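Local coordinates for malonyl CoA-acyl carrier protein transacylase (PDB 3QAT) that probably transfers the malonyl group from malonyl-CoA to acyl carrier protein, supplying the extender unit for fatty acid biosynthesis, at residues F9-Q14 / F279-G284; A165-G170 / R262-I267. One frame throughout, in Å; residues are numbered along the deposited sequence.

Contact 1: residues F9-Q14 / F279-G284; sequences FTFPGQ and FEIGSG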
loop_
_atom_site.group_PDB
_atom_site.type_symbol
_atom_site.label_atom_id
_atom_site.label_comp_id
_atom_site.label_asym_id
_atom_site.label_seq_id
_atom_site.Cartn_x
_atom_site.Cartn_y
_atom_site.Cartn_z
ATOM N N PHE A 9 -1.145 2.188 12.983
ATOM C CA PHE A 9 -1.847 2.767 11.817
ATOM C C PHE A 9 -1.345 2.054 10.557
ATOM O O PHE A 9 -0.125 1.979 10.305
ATOM C CB PHE A 9 -1.522 4.267 11.703
ATOM C CG PHE A 9 -2.348 5.170 12.586
ATOM C CD1 PHE A 9 -3.156 4.671 13.633
ATOM C CD2 PHE A 9 -2.314 6.553 12.367
ATOM C CE1 PHE A 9 -3.905 5.540 14.429
ATOM C CE2 PHE A 9 -3.046 7.437 13.170
ATOM C CZ PHE A 9 -3.853 6.930 14.204
ATOM N N THR A 10 -2.284 1.591 9.726
ATOM C CA THR A 10 -1.941 0.915 8.470
ATOM C C THR A 10 -2.557 1.698 7.319
ATOM O O THR A 10 -3.633 2.298 7.470
ATOM C CB THR A 10 -2.415 -0.561 8.421
ATOM O OG1 THR A 10 -3.841 -0.626 8.498
ATOM C CG2 THR A 10 -1.802 -1.377 9.588
ATOM N N PHE A 11 -1.854 1.714 6.186
ATOM C CA PHE A 11 -2.220 2.589 5.069
ATOM C C PHE A 11 -2.442 1.780 3.815
ATOM O O PHE A 11 -1.568 1.014 3.403
ATOM C CB PHE A 11 -1.083 3.625 4.878
ATOM C CG PHE A 11 -0.955 4.582 6.043
ATOM C CD1 PHE A 11 -0.279 4.206 7.219
ATOM C CD2 PHE A 11 -1.557 5.834 5.993
ATOM C CE1 PHE A 11 -0.179 5.110 8.306
ATOM C CE2 PHE A 11 -1.480 6.734 7.067
ATOM C CZ PHE A 11 -0.788 6.371 8.233
ATOM N N PRO A 12 -3.624 1.926 3.201
ATOM C CA PRO A 12 -3.960 1.085 2.066
ATOM C C PRO A 12 -3.198 1.413 0.791
ATOM O O PRO A 12 -2.627 2.520 0.641
ATOM C CB PRO A 12 -5.466 1.293 1.881
ATOM C CG PRO A 12 -5.775 2.593 2.503
ATOM C CD PRO A 12 -4.733 2.810 3.606
ATOM N N GLY A 13 -3.196 0.432 -0.108
ATOM C CA GLY A 13 -2.508 0.569 -1.391
ATOM C C GLY A 13 -3.429 0.380 -2.579
ATOM O O GLY A 13 -4.657 0.439 -2.448
ATOM N N GLN A 14 -2.807 0.153 -3.731
ATOM C CA GLN A 14 -3.530 0.061 -5.010
ATOM C C GLN A 14 -4.690 -0.927 -4.900
ATOM O O GLN A 14 -4.505 -2.075 -4.398
ATOM C CB GLN A 14 -2.525 -0.393 -6.059
ATOM C CG GLN A 14 -3.118 -0.545 -7.469
ATOM C CD GLN A 14 -3.204 0.776 -8.242
ATOM O OE1 GLN A 14 -2.280 1.589 -8.228
ATOM N NE2 GLN A 14 -4.308 0.959 -8.972
ATOM N N PHE A 279 -5.711 0.267 12.921
ATOM C CA PHE A 279 -6.518 1.258 12.228
ATOM C C PHE A 279 -6.083 1.264 10.757
ATOM O O PHE A 279 -4.896 1.163 10.481
ATOM C CB PHE A 279 -6.289 2.648 12.819
ATOM C CG PHE A 279 -6.836 2.820 14.197
ATOM C CD1 PHE A 279 -8.184 3.078 14.394
ATOM C CD2 PHE A 279 -5.987 2.728 15.294
ATOM C CE1 PHE A 279 -8.687 3.268 15.696
ATOM C CE2 PHE A 279 -6.469 2.901 16.577
ATOM C CZ PHE A 279 -7.816 3.188 16.774
ATOM N N GLU A 280 -7.064 1.319 9.865
ATOM C CA GLU A 280 -6.844 1.518 8.417
ATOM C C GLU A 280 -7.171 2.985 8.089
ATOM O O GLU A 280 -8.332 3.417 8.170
ATOM C CB GLU A 280 -7.751 0.561 7.620
ATOM C CG GLU A 280 -7.597 0.740 6.099
ATOM C CD GLU A 280 -8.263 -0.371 5.284
ATOM O OE1 GLU A 280 -9.157 -1.086 5.839
ATOM O OE2 GLU A 280 -7.833 -0.553 4.099
ATOM N N ILE A 281 -6.139 3.732 7.707
ATOM C CA ILE A 281 -6.252 5.174 7.565
ATOM C C ILE A 281 -6.429 5.538 6.103
ATOM O O ILE A 281 -5.523 5.319 5.308
ATOM C CB ILE A 281 -4.956 5.865 8.085
ATOM C CG1 ILE A 281 -4.623 5.486 9.540
ATOM C CG2 ILE A 281 -5.078 7.398 7.941
ATOM C CD1 ILE A 281 -5.736 5.845 10.554
ATOM N N GLY A 282 -7.579 6.090 5.736
ATOM C CA GLY A 282 -7.814 6.529 4.350
ATOM C C GLY A 282 -9.004 5.881 3.667
ATOM O O GLY A 282 -10.055 5.711 4.264
ATOM N N SER A 283 -8.835 5.531 2.389
ATOM C CA SER A 283 -9.951 5.046 1.556
ATOM C C SER A 283 -10.181 3.534 1.694
ATOM O O SER A 283 -9.248 2.754 1.554
ATOM C CB SER A 283 -9.638 5.349 0.079
ATOM O OG SER A 283 -10.760 4.974 -0.737
ATOM N N GLY A 284 -11.432 3.140 1.938
ATOM C CA GLY A 284 -11.837 1.731 1.830
ATOM C C GLY A 284 -11.636 0.868 3.073
ATOM O O GLY A 284 -11.195 1.343 4.137
#

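Contact 2: residues A165-G170 / R262-I267; sequences ANDNGG and RWRETI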
loop_
_atom_site.group_PDB
_atom_site.type_symbol
_atom_site.label_atom_id
_atom_site.label_comp_id
_atom_site.label_asym_id
_atom_site.label_seq_id
_atom_site.Cartn_x
_atom_site.Cartn_y
_atom_site.Cartn_z
ATOM N N ALA A 165 3.986 -11.902 -5.426
ATOM C CA ALA A 165 3.979 -10.441 -5.299
ATOM C C ALA A 165 3.425 -9.979 -3.951
ATOM O O ALA A 165 3.925 -9.024 -3.367
ATOM C CB ALA A 165 3.147 -9.849 -6.426
ATOM N N ASN A 166 2.359 -10.619 -3.477
ATOM C CA ASN A 166 1.810 -10.257 -2.158
ATOM C C ASN A 166 1.513 -11.548 -1.402
ATOM O O ASN A 166 0.944 -12.495 -1.980
ATOM C CB ASN A 166 0.418 -9.627 -2.215
ATOM C CG ASN A 166 0.294 -8.258 -2.894
ATOM O OD1 ASN A 166 -0.852 -7.793 -2.967
ATOM N ND2 ASN A 166 1.385 -7.577 -3.324
ATOM N N ASP A 167 1.781 -11.568 -0.107
ATOM C CA ASP A 167 1.261 -12.595 0.768
ATOM C C ASP A 167 0.309 -11.821 1.695
ATOM O O ASP A 167 0.764 -11.155 2.632
ATOM C CB ASP A 167 2.425 -13.239 1.555
ATOM C CG ASP A 167 1.951 -14.239 2.612
ATOM O OD1 ASP A 167 0.846 -14.785 2.480
ATOM O OD2 ASP A 167 2.687 -14.487 3.601
ATOM N N ASN A 168 -0.993 -11.866 1.405
ATOM C CA ASN A 168 -1.962 -10.958 2.050
ATOM C C ASN A 168 -2.680 -11.446 3.291
ATOM O O ASN A 168 -3.308 -10.649 4.001
ATOM C CB ASN A 168 -2.971 -10.425 1.023
ATOM C CG ASN A 168 -2.331 -9.424 0.085
ATOM O OD1 ASN A 168 -1.379 -8.725 0.476
ATOM N ND2 ASN A 168 -2.842 -9.340 -1.153
ATOM N N GLY A 169 -2.536 -12.723 3.590
ATOM C CA GLY A 169 -3.252 -13.319 4.721
ATOM C C GLY A 169 -4.590 -13.869 4.252
ATOM O O GLY A 169 -5.023 -13.623 3.120
ATOM N N GLY A 170 -5.250 -14.628 5.117
ATOM C CA GLY A 170 -6.542 -15.191 4.774
ATOM C C GLY A 170 -6.488 -16.140 3.591
ATOM O O GLY A 170 -7.498 -16.339 2.909
ATOM N N ARG A 262 5.067 -8.490 2.309
ATOM C CA ARG A 262 4.889 -9.520 3.358
ATOM C C ARG A 262 3.786 -9.061 4.338
ATOM O O ARG A 262 4.041 -8.820 5.534
ATOM C CB ARG A 262 6.226 -9.764 4.075
ATOM C CG ARG A 262 7.262 -10.390 3.141
ATOM C CD ARG A 262 8.630 -10.386 3.785
ATOM N NE ARG A 262 8.706 -11.350 4.891
ATOM C CZ ARG A 262 9.815 -11.542 5.609
ATOM N NH1 ARG A 262 10.905 -10.821 5.367
ATOM N NH2 ARG A 262 9.838 -12.455 6.574
ATOM N N TRP A 263 2.555 -8.923 3.829
ATOM C CA TRP A 263 1.504 -8.279 4.625
ATOM C C TRP A 263 0.992 -9.171 5.764
ATOM O O TRP A 263 0.804 -8.700 6.898
ATOM C CB TRP A 263 0.302 -7.755 3.760
ATOM C CG TRP A 263 -0.540 -6.795 4.577
ATOM C CD1 TRP A 263 -1.801 -7.020 5.082
ATOM C CD2 TRP A 263 -0.152 -5.490 5.028
ATOM N NE1 TRP A 263 -2.228 -5.912 5.797
ATOM C CE2 TRP A 263 -1.232 -4.962 5.782
ATOM C CE3 TRP A 263 1.013 -4.717 4.864
ATOM C CZ2 TRP A 263 -1.179 -3.688 6.396
ATOM C CZ3 TRP A 263 1.066 -3.444 5.453
ATOM C CH2 TRP A 263 -0.025 -2.940 6.202
ATOM N N ARG A 264 0.767 -10.445 5.466
ATOM C CA ARG A 264 0.368 -11.412 6.488
ATOM C C ARG A 264 1.330 -11.356 7.687
ATOM O O ARG A 264 0.909 -11.203 8.834
ATOM C CB ARG A 264 0.336 -12.835 5.893
ATOM C CG ARG A 264 0.009 -13.916 6.961
ATOM C CD ARG A 264 0.199 -15.326 6.431
ATOM N NE ARG A 264 1.556 -15.596 5.923
ATOM C CZ ARG A 264 2.586 -16.025 6.654
ATOM N NH1 ARG A 264 2.454 -16.229 7.958
ATOM N NH2 ARG A 264 3.768 -16.236 6.076
ATOM N N GLU A 265 2.630 -11.466 7.397
ATOM C CA GLU A 265 3.641 -11.472 8.462
ATOM C C GLU A 265 3.680 -10.152 9.215
ATOM O O GLU A 265 3.936 -10.125 10.424
ATOM C CB GLU A 265 5.009 -11.769 7.860
ATOM C CG GLU A 265 5.199 -13.259 7.456
ATOM C CD GLU A 265 6.409 -13.448 6.553
ATOM O OE1 GLU A 265 6.410 -12.962 5.387
ATOM O OE2 GLU A 265 7.378 -14.094 7.016
ATOM N N THR A 266 3.394 -9.056 8.498
ATOM C CA THR A 266 3.336 -7.745 9.114
ATOM C C THR A 266 2.244 -7.676 10.172
ATOM O O THR A 266 2.489 -7.241 11.281
ATOM C CB THR A 266 3.147 -6.648 8.032
ATOM O OG1 THR A 266 4.323 -6.607 7.213
ATOM C CG2 THR A 266 2.959 -5.279 8.672
ATOM N N ILE A 267 1.042 -8.120 9.830
ATOM C CA ILE A 267 -0.066 -8.064 10.775
ATOM C C ILE A 267 0.183 -9.032 11.943
ATOM O O ILE A 267 -0.092 -8.698 13.118
ATOM C CB ILE A 267 -1.406 -8.377 10.084
ATOM C CG1 ILE A 267 -1.697 -7.301 9.015
ATOM C CG2 ILE A 267 -2.554 -8.472 11.138
ATOM C CD1 ILE A 267 -1.679 -5.846 9.553
HETATM O O HOH W 1 3.742 -12.174 4.785
#

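Contact 1: residues F9-Q14 / F279-G284
I281 shows how one branched side chain on a strand can serve two aromatic neighbours on the next. Its CB packs 3.7 Å from CE2 of F11, off the centre of that ring, CG2 meeting the same atom. CG1, anti to the carbonyl carbon (chi1 -56°), lies between the two rings: over a face of F11 and close to CD2 and CG of F9. At the tip, CD1 stands over the middle of the F9 ring, 3.9 Å from the centroid, in a CH-pi contact. The CE1 edge of F9 then reaches CD2 of F279 at 3.6 Å, the ring planes 80° apart.

Parallel backbone pairing sets F9 beside F279 and T10 beside E280: T10 N donates to F279 O at 2.8 Å, and I281 N to T10 O at 2.9 Å. F279 O is gripped twice, because T10 OG1 also donates to it at 2.9 Å, from above the carbonyl plane. Beyond, P12 CD rests against I281 O.

These are the middle strands of the parallel core sheet in the acyltransferase's larger, hydrolase-like subdomain; helix 62-82 covers F9 and F11, helix 306-316 packs on F9 and F279, and F11 touches the probable nucleophile elbow after strand 93-96.

Contact 2: residues A165-G170 / R262-I267
The carboxylate of D167 and the guanidinium of R264 meet with their planes 47° apart, and both arginine nitrogens that reach the acid turn to the same oxygen, OD2. From a chain bent at chi3, R264 NE donates to D167 OD2 at 2.8 Å, on the syn side, 17° out of the carboxylate plane, while R264 NH2 adds a weak bond to the same oxygen at 3.2 Å. CG of E265 lies over one face of the guanidinium, toward its rim, and the outer nitrogens have further partners: NH1 pairs with E268 and NH2 with E146.

A water completes the grip on OD2. It donates to D167 OD2 and to E265 OE1, accepts from E265 N, and so bridges two carboxylates whose oxygens lie 4.4 Å apart. E265 is also held by R262 in a side-on grip, NE donating to OE1 and NH2 to OE2; both oxygens lie in the guanidinium plane, whereas the nitrogens come from above the carboxylate plane. OE1 also pairs with R260.

Here the start of a helix is docked on a strand: R262 is the N-cap residue of helix 263-272, and strand 162-169 belongs to the mixed sheet of the smaller subdomain of the acyltransferase fold, where short strand 261-262 runs parallel to it at the sheet's edge. R264 N donates to D167 O at 2.9 Å, tying helix to strand.

N168 and W263 cross with amide and ring planes 74° apart. N168 OD1 lies 3.8 Å from W263 CB and accepts from H97 NE2, while N168 ND2 donates to N166 OD1 at 3.1 Å. The W263 ring meets that of H97, beside S98 of a probable nucleophile elbow, and its CD1 edge faces N168 O, a buried carbonyl with no partner in the model.

Contact 1 is wholly buried in the parallel sheet of the larger part of the fold, and strand pairing and aromatic-aliphatic packing dominate it. Contact 2, farther from the centre of the chain and only partly buried, joins a strand of the mixed sheet to a helix start through charges, water and a backbone bond. The two are linked in sequence as well as in space: helix 263-272 leads into strand 275-281, and contact 2 is nested within the chain loop that contact 1 closes. They also touch directly, T10 CB packing 3.9 Å from W263 CZ2. Both reach the probable nucleophile elbow, contact 1 through F11 and contact 2 through W263.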